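Beta-galactosidase (Bacillus circulans, PDB 4MAD) probably hydrolyses terminal non-reducing beta-D-galactose residues from beta-D-galactosides, as a member of glycoside hydrolase family 35. Local coordinates at residues Val44-Glu49 against Pro562-Gln567; Arg354-Val359 against Lys524-Phe529. All coordinates share one frame; numbering follows the deposited sequence.

In the fold
Interaction 1 joins the start of helix 48-58, in the (beta/alpha)8 barrel, to the loop between strands 558-561 and 569-577 of the galactose-binding domain. Interaction 2 lies inside that domain, where the residues leading into strands 357-366 and 528-531 of its antiparallel sheet meet. In sequence, both its segments fall between the two segments of interaction 1. The centres are about 14 Å apart, and Asp527 bridges them: its OD1 lies 2.7 Å from Tyr47 OH, a probable hydrogen bond. The loop after outermost strand 558-561 and the approach to its neighbour 528-531 thus both meet the barrel, the second through Asp527 and Tyr47.

Interaction 1. Residues Val44-Glu49 against Pro562-Gln567; sequences VPEYWE and PAPFLQ
Val44 CG1 approaches the Phe565 ring obliquely, 3.6 Å from CE1, while Pro562 CG lies over one face of that ring, 4.0 Å above its plane and offset toward the rim. Phe565 also stacks with His545, so the ring joins the contact to the rest of its own domain. The second flat group, the Tyr47 phenol, is met obliquely by Pro564, whose CD is 4.0 Å from Tyr47 CZ, and by Pro562 CB; its OH comes nearest, 3.5 Å from Ala563 CB. This is an interface between a (beta/alpha)8 barrel and a galactose-binding domain: residues 44-49 lead from the first barrel strand into helix 48-58, and residues 562-567 form a loop whose Ala563-Phe565 part makes a short 3-10 turn. Pro562 and Pro564 turn compact apolar rings toward the barrel, and Val44 fits against both. With its CG1 anti to the carbonyl carbon (chi1 -70°), that methyl is directed to Phe565, with Val44 CG1 also 4.1 Å from Pro562 CG. The other methyl, Val44 CG2, comes 4.2 Å from Pro564 CG.

No hydrogen bond crosses between the two segments, so shape carries the join. The Tyr47 hydroxyl nevertheless has a polar partner in Asp527, which also accepts a hydrogen bond from Ala563 N; one carboxylate oxygen thus serves both sides of the interface. At the exposed margin, the Glu46 chain and the Pro564 ring run antiparallel alongside one another. A bend at chi2 (86°) folds the glutamate back along the proline, and Glu46 OE1 ends 3.7 Å from Pro564 CB.

Interaction 2. Residues Arg354-Val359 against Lys524-Phe529; sequences RLFGKV and KAADTF
Arg354 N donates to Asp527 O across 3.0 Å in a nearly straight bond, 164° at the hydrogen, arriving almost end-on to the carbonyl. One residue on, Thr528 OG1, which hydrogen-bonds Val588 O, also lies 3.0 Å from Arg354 O. These groups sit where two strands enter the antiparallel sheet of the galactose-binding domain, with strand 584-588 between them. Phe356 and Gly357 together face Phe587 of that middle strand, a classic beta bulge. The first side-chain bond of Asp527 leads away from residues 354-359; its OD2 forms a salt bridge with Lys353, while OD1 serves Tyr47 and Ala563.

Packing spreads out from Phe356. With CG anti to the carbonyl carbon (chi1 -72°), the ring is carried over to residues 524-529 and meets them by its edge, with Phe356 CZ 3.8 Å from Lys524 O and CE2 4.0 Å from Ala526 O. Thr528 adds its CB at the same edge, while Phe587, Leu520 and Val522 also pack on the phenylalanine. A serine here lacks the ring, and would probably open a gap between Thr528 and the side chains of Leu520 and Val522. On the exposed side, Arg354 lays its aliphatic part on Ala526, Arg354 CG to Ala526 CB 3.5 Å.

Interaction 1. Residues Val44-Glu49 against Pro562-Gln567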
loop_
_atom_site.group_PDB
_atom_site.type_symbol
_atom_site.label_atom_id
_atom_site.label_comp_id
_atom_site.label_asym_id
_atom_site.label_seq_id
_atom_site.Cartn_x
_atom_site.Cartn_y
_atom_site.Cartn_z
ATOM N N VAL A 44 -6.819 7.546 -8.447
ATOM C CA VAL A 44 -6.221 8.416 -9.466
ATOM C C VAL A 44 -6.711 9.850 -9.275
ATOM O O VAL A 44 -7.825 10.042 -8.913
ATOM C CB VAL A 44 -6.560 7.977 -10.923
ATOM C CG1 VAL A 44 -5.861 6.697 -11.261
ATOM C CG2 VAL A 44 -8.048 7.863 -11.106
ATOM N N PRO A 45 -5.892 10.847 -9.587
ATOM C CA PRO A 45 -6.233 12.228 -9.267
ATOM C C PRO A 45 -7.496 12.760 -9.928
ATOM O O PRO A 45 -8.190 13.556 -9.376
ATOM C CB PRO A 45 -5.015 13.018 -9.723
ATOM C CG PRO A 45 -4.127 12.114 -10.279
ATOM C CD PRO A 45 -4.508 10.743 -10.013
ATOM N N GLU A 46 -7.814 12.239 -11.085
ATOM C CA GLU A 46 -8.978 12.672 -11.836
ATOM C C GLU A 46 -10.244 12.474 -11.008
ATOM O O GLU A 46 -11.188 13.160 -11.180
ATOM C CB GLU A 46 -9.054 11.898 -13.135
ATOM C CG GLU A 46 -7.990 12.311 -14.082
ATOM C CD GLU A 46 -6.668 11.608 -13.903
ATOM O OE1 GLU A 46 -6.580 10.670 -13.156
ATOM O OE2 GLU A 46 -5.748 11.995 -14.599
ATOM N N TYR A 47 -10.176 11.474 -10.124
ATOM C CA TYR A 47 -11.282 11.063 -9.284
ATOM C C TYR A 47 -11.303 11.594 -7.832
ATOM O O TYR A 47 -12.236 11.370 -7.114
ATOM C CB TYR A 47 -11.423 9.541 -9.313
ATOM C CG TYR A 47 -11.907 8.915 -10.602
ATOM C CD1 TYR A 47 -12.696 9.611 -11.490
ATOM C CD2 TYR A 47 -11.638 7.607 -10.890
ATOM C CE1 TYR A 47 -13.143 9.037 -12.618
ATOM C CE2 TYR A 47 -12.101 7.028 -12.016
ATOM C CZ TYR A 47 -12.844 7.745 -12.894
ATOM O OH TYR A 47 -13.359 7.204 -14.030
ATOM N N TRP A 48 -10.301 12.362 -7.452
ATOM C CA TRP A 48 -10.253 12.807 -6.087
ATOM C C TRP A 48 -11.498 13.638 -5.732
ATOM O O TRP A 48 -12.082 13.474 -4.709
ATOM C CB TRP A 48 -8.973 13.606 -5.819
ATOM C CG TRP A 48 -7.726 12.845 -5.747
ATOM C CD1 TRP A 48 -7.574 11.509 -5.531
ATOM C CD2 TRP A 48 -6.405 13.364 -5.855
ATOM N NE1 TRP A 48 -6.277 11.175 -5.500
ATOM C CE2 TRP A 48 -5.524 12.295 -5.700
ATOM C CE3 TRP A 48 -5.881 14.636 -6.045
ATOM C CZ2 TRP A 48 -4.153 12.455 -5.753
ATOM C CZ3 TRP A 48 -4.546 14.787 -6.103
ATOM C CH2 TRP A 48 -3.685 13.712 -5.958
ATOM N N GLU A 49 -11.908 14.518 -6.611
ATOM C CA GLU A 49 -13.070 15.327 -6.296
ATOM C C GLU A 49 -14.311 14.480 -6.129
ATOM O O GLU A 49 -15.094 14.698 -5.273
ATOM C CB GLU A 49 -13.299 16.386 -7.355
ATOM C CG GLU A 49 -14.486 17.288 -7.030
ATOM C CD GLU A 49 -14.452 18.615 -7.740
ATOM O OE1 GLU A 49 -13.763 18.798 -8.697
ATOM O OE2 GLU A 49 -15.159 19.492 -7.334
ATOM N N PRO A 562 -9.242 2.199 -13.899
ATOM C CA PRO A 562 -9.831 3.516 -13.938
ATOM C C PRO A 562 -9.901 4.065 -15.362
ATOM O O PRO A 562 -8.990 3.914 -16.097
ATOM C CB PRO A 562 -8.853 4.356 -13.118
ATOM C CG PRO A 562 -8.140 3.434 -12.332
ATOM C CD PRO A 562 -8.035 2.198 -13.090
ATOM N N ALA A 563 -10.945 4.801 -15.675
ATOM C CA ALA A 563 -11.086 5.275 -17.027
ATOM C C ALA A 563 -9.890 6.096 -17.517
ATOM O O ALA A 563 -9.555 6.025 -18.666
ATOM C CB ALA A 563 -12.310 6.055 -17.154
ATOM N N PRO A 564 -9.257 6.862 -16.654
ATOM C CA PRO A 564 -8.162 7.738 -17.089
ATOM C C PRO A 564 -6.967 7.012 -17.664
ATOM O O PRO A 564 -6.203 7.595 -18.350
ATOM C CB PRO A 564 -7.795 8.450 -15.830
ATOM C CG PRO A 564 -9.092 8.602 -15.141
ATOM C CD PRO A 564 -9.767 7.297 -15.355
ATOM N N PHE A 565 -6.814 5.757 -17.292
ATOM C CA PHE A 565 -5.818 4.886 -17.822
ATOM C C PHE A 565 -6.054 4.559 -19.324
ATOM O O PHE A 565 -5.166 4.208 -20.015
ATOM C CB PHE A 565 -5.754 3.626 -16.987
ATOM C CG PHE A 565 -5.083 3.794 -15.629
ATOM C CD1 PHE A 565 -4.622 4.998 -15.189
ATOM C CD2 PHE A 565 -4.929 2.717 -14.804
ATOM C CE1 PHE A 565 -4.042 5.108 -13.981
ATOM C CE2 PHE A 565 -4.341 2.833 -13.631
ATOM C CZ PHE A 565 -3.909 4.029 -13.204
ATOM N N LEU A 566 -7.308 4.582 -19.727
ATOM C CA LEU A 566 -7.776 4.347 -21.082
ATOM C C LEU A 566 -7.840 5.595 -21.997
ATOM O O LEU A 566 -7.831 6.696 -21.540
ATOM C CB LEU A 566 -9.157 3.704 -21.061
ATOM C CG LEU A 566 -9.326 2.319 -20.431
ATOM C CD1 LEU A 566 -10.731 1.850 -20.292
ATOM C CD2 LEU A 566 -8.516 1.351 -21.152
ATOM N N GLN A 567 -7.870 5.332 -23.289
ATOM C CA GLN A 567 -8.039 6.350 -24.290
ATOM C C GLN A 567 -8.902 5.854 -25.421
ATOM O O GLN A 567 -9.033 4.680 -25.653
ATOM C CB GLN A 567 -6.716 6.845 -24.819
ATOM C CG GLN A 567 -5.959 5.866 -25.639
ATOM C CD GLN A 567 -4.521 6.297 -25.807
ATOM O OE1 GLN A 567 -3.830 6.506 -24.839
ATOM N NE2 GLN A 567 -4.090 6.454 -27.010
#

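Interaction 2. Residues Arg354-Val359 against Lys524-Phe529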
loop_
_atom_site.group_PDB
_atom_site.type_symbol
_atom_site.label_atom_id
_atom_site.label_comp_id
_atom_site.label_asym_id
_atom_site.label_seq_id
_atom_site.Cartn_x
_atom_site.Cartn_y
_atom_site.Cartn_z
ATOM N N ARG A 354 -18.264 -0.065 -17.793
ATOM C CA ARG A 354 -18.545 -0.762 -19.043
ATOM C C ARG A 354 -17.817 -2.076 -19.128
ATOM O O ARG A 354 -16.787 -2.224 -18.526
ATOM C CB ARG A 354 -18.159 0.095 -20.221
ATOM C CG ARG A 354 -18.950 1.363 -20.308
ATOM C CD ARG A 354 -20.381 1.058 -20.589
ATOM N NE ARG A 354 -21.183 2.248 -20.799
ATOM C CZ ARG A 354 -21.983 2.751 -19.894
ATOM N NH1 ARG A 354 -22.089 2.169 -18.752
ATOM N NH2 ARG A 354 -22.656 3.844 -20.144
ATOM N N LEU A 355 -18.376 -3.034 -19.829
ATOM C CA LEU A 355 -17.632 -4.200 -20.246
ATOM C C LEU A 355 -16.994 -3.851 -21.569
ATOM O O LEU A 355 -17.573 -3.156 -22.323
ATOM C CB LEU A 355 -18.495 -5.396 -20.552
ATOM C CG LEU A 355 -19.486 -6.053 -19.672
ATOM C CD1 LEU A 355 -20.743 -5.375 -19.813
ATOM C CD2 LEU A 355 -19.627 -7.428 -20.062
ATOM N N PHE A 356 -15.818 -4.359 -21.831
ATOM C CA PHE A 356 -15.203 -4.180 -23.111
ATOM C C PHE A 356 -14.913 -5.481 -23.837
ATOM O O PHE A 356 -14.424 -5.461 -24.906
ATOM C CB PHE A 356 -13.959 -3.326 -23.014
ATOM C CG PHE A 356 -14.224 -1.873 -22.750
ATOM C CD1 PHE A 356 -14.481 -1.001 -23.781
ATOM C CD2 PHE A 356 -14.120 -1.360 -21.510
ATOM C CE1 PHE A 356 -14.668 0.286 -23.538
ATOM C CE2 PHE A 356 -14.313 -0.055 -21.274
ATOM C CZ PHE A 356 -14.581 0.771 -22.277
ATOM N N GLY A 357 -15.209 -6.600 -23.210
ATOM C CA GLY A 357 -15.168 -7.866 -23.849
ATOM C C GLY A 357 -13.789 -8.468 -23.941
ATOM O O GLY A 357 -12.892 -8.008 -23.312
ATOM N N LYS A 358 -13.647 -9.495 -24.748
ATOM C CA LYS A 358 -12.389 -10.171 -24.846
ATOM C C LYS A 358 -11.305 -9.461 -25.632
ATOM O O LYS A 358 -11.529 -8.996 -26.683
ATOM C CB LYS A 358 -12.572 -11.559 -25.394
ATOM C CG LYS A 358 -11.383 -12.040 -26.071
ATOM C CD LYS A 358 -11.321 -13.520 -26.164
ATOM C CE LYS A 358 -12.573 -14.232 -25.723
ATOM N NZ LYS A 358 -12.647 -15.545 -26.390
ATOM N N VAL A 359 -10.100 -9.450 -25.083
ATOM C CA VAL A 359 -8.874 -9.040 -25.779
ATOM C C VAL A 359 -7.916 -10.212 -25.980
ATOM O O VAL A 359 -7.473 -10.819 -25.036
ATOM C CB VAL A 359 -8.103 -7.977 -25.014
ATOM C CG1 VAL A 359 -6.804 -7.683 -25.637
ATOM C CG2 VAL A 359 -8.882 -6.783 -24.830
ATOM N N LYS A 524 -15.479 4.842 -26.083
ATOM C CA LYS A 524 -15.356 5.905 -25.115
ATOM C C LYS A 524 -14.812 5.339 -23.808
ATOM O O LYS A 524 -15.307 4.379 -23.353
ATOM C CB LYS A 524 -16.726 6.447 -24.843
ATOM C CG LYS A 524 -16.778 7.548 -23.868
ATOM C CD LYS A 524 -18.189 7.804 -23.552
ATOM C CE LYS A 524 -18.359 9.051 -22.797
ATOM N NZ LYS A 524 -19.762 9.233 -22.577
ATOM N N ALA A 525 -13.826 5.960 -23.220
ATOM C CA ALA A 525 -13.251 5.439 -21.998
ATOM C C ALA A 525 -14.271 5.375 -20.851
ATOM O O ALA A 525 -15.027 6.271 -20.686
ATOM C CB ALA A 525 -12.148 6.251 -21.618
ATOM N N ALA A 526 -14.285 4.293 -20.102
ATOM C CA ALA A 526 -15.161 4.182 -18.959
ATOM C C ALA A 526 -14.481 3.248 -17.951
ATOM O O ALA A 526 -13.627 2.531 -18.328
ATOM C CB ALA A 526 -16.426 3.619 -19.345
ATOM N N ASP A 527 -14.874 3.267 -16.695
ATOM C CA ASP A 527 -14.264 2.385 -15.725
ATOM C C ASP A 527 -14.573 0.967 -16.107
ATOM O O ASP A 527 -15.547 0.701 -16.659
ATOM C CB ASP A 527 -14.780 2.622 -14.316
ATOM C CG ASP A 527 -14.271 3.880 -13.681
ATOM O OD1 ASP A 527 -13.402 4.541 -14.206
ATOM O OD2 ASP A 527 -14.795 4.191 -12.639
ATOM N N THR A 528 -13.658 0.077 -15.821
ATOM C CA THR A 528 -13.813 -1.302 -16.183
ATOM C C THR A 528 -12.939 -2.206 -15.327
ATOM O O THR A 528 -12.157 -1.722 -14.581
ATOM C CB THR A 528 -13.552 -1.562 -17.687
ATOM O OG1 THR A 528 -13.929 -2.869 -18.040
ATOM C CG2 THR A 528 -12.126 -1.373 -18.005
ATOM N N PHE A 529 -13.123 -3.503 -15.473
ATOM C CA PHE A 529 -12.390 -4.466 -14.689
ATOM C C PHE A 529 -11.898 -5.611 -15.544
ATOM O O PHE A 529 -12.612 -6.096 -16.346
ATOM C CB PHE A 529 -13.241 -4.994 -13.563
ATOM C CG PHE A 529 -13.922 -3.920 -12.753
ATOM C CD1 PHE A 529 -13.404 -3.491 -11.553
ATOM C CD2 PHE A 529 -15.103 -3.338 -13.172
ATOM C CE1 PHE A 529 -14.005 -2.549 -10.836
ATOM C CE2 PHE A 529 -15.695 -2.390 -12.414
ATOM C CZ PHE A 529 -15.121 -1.989 -11.263
#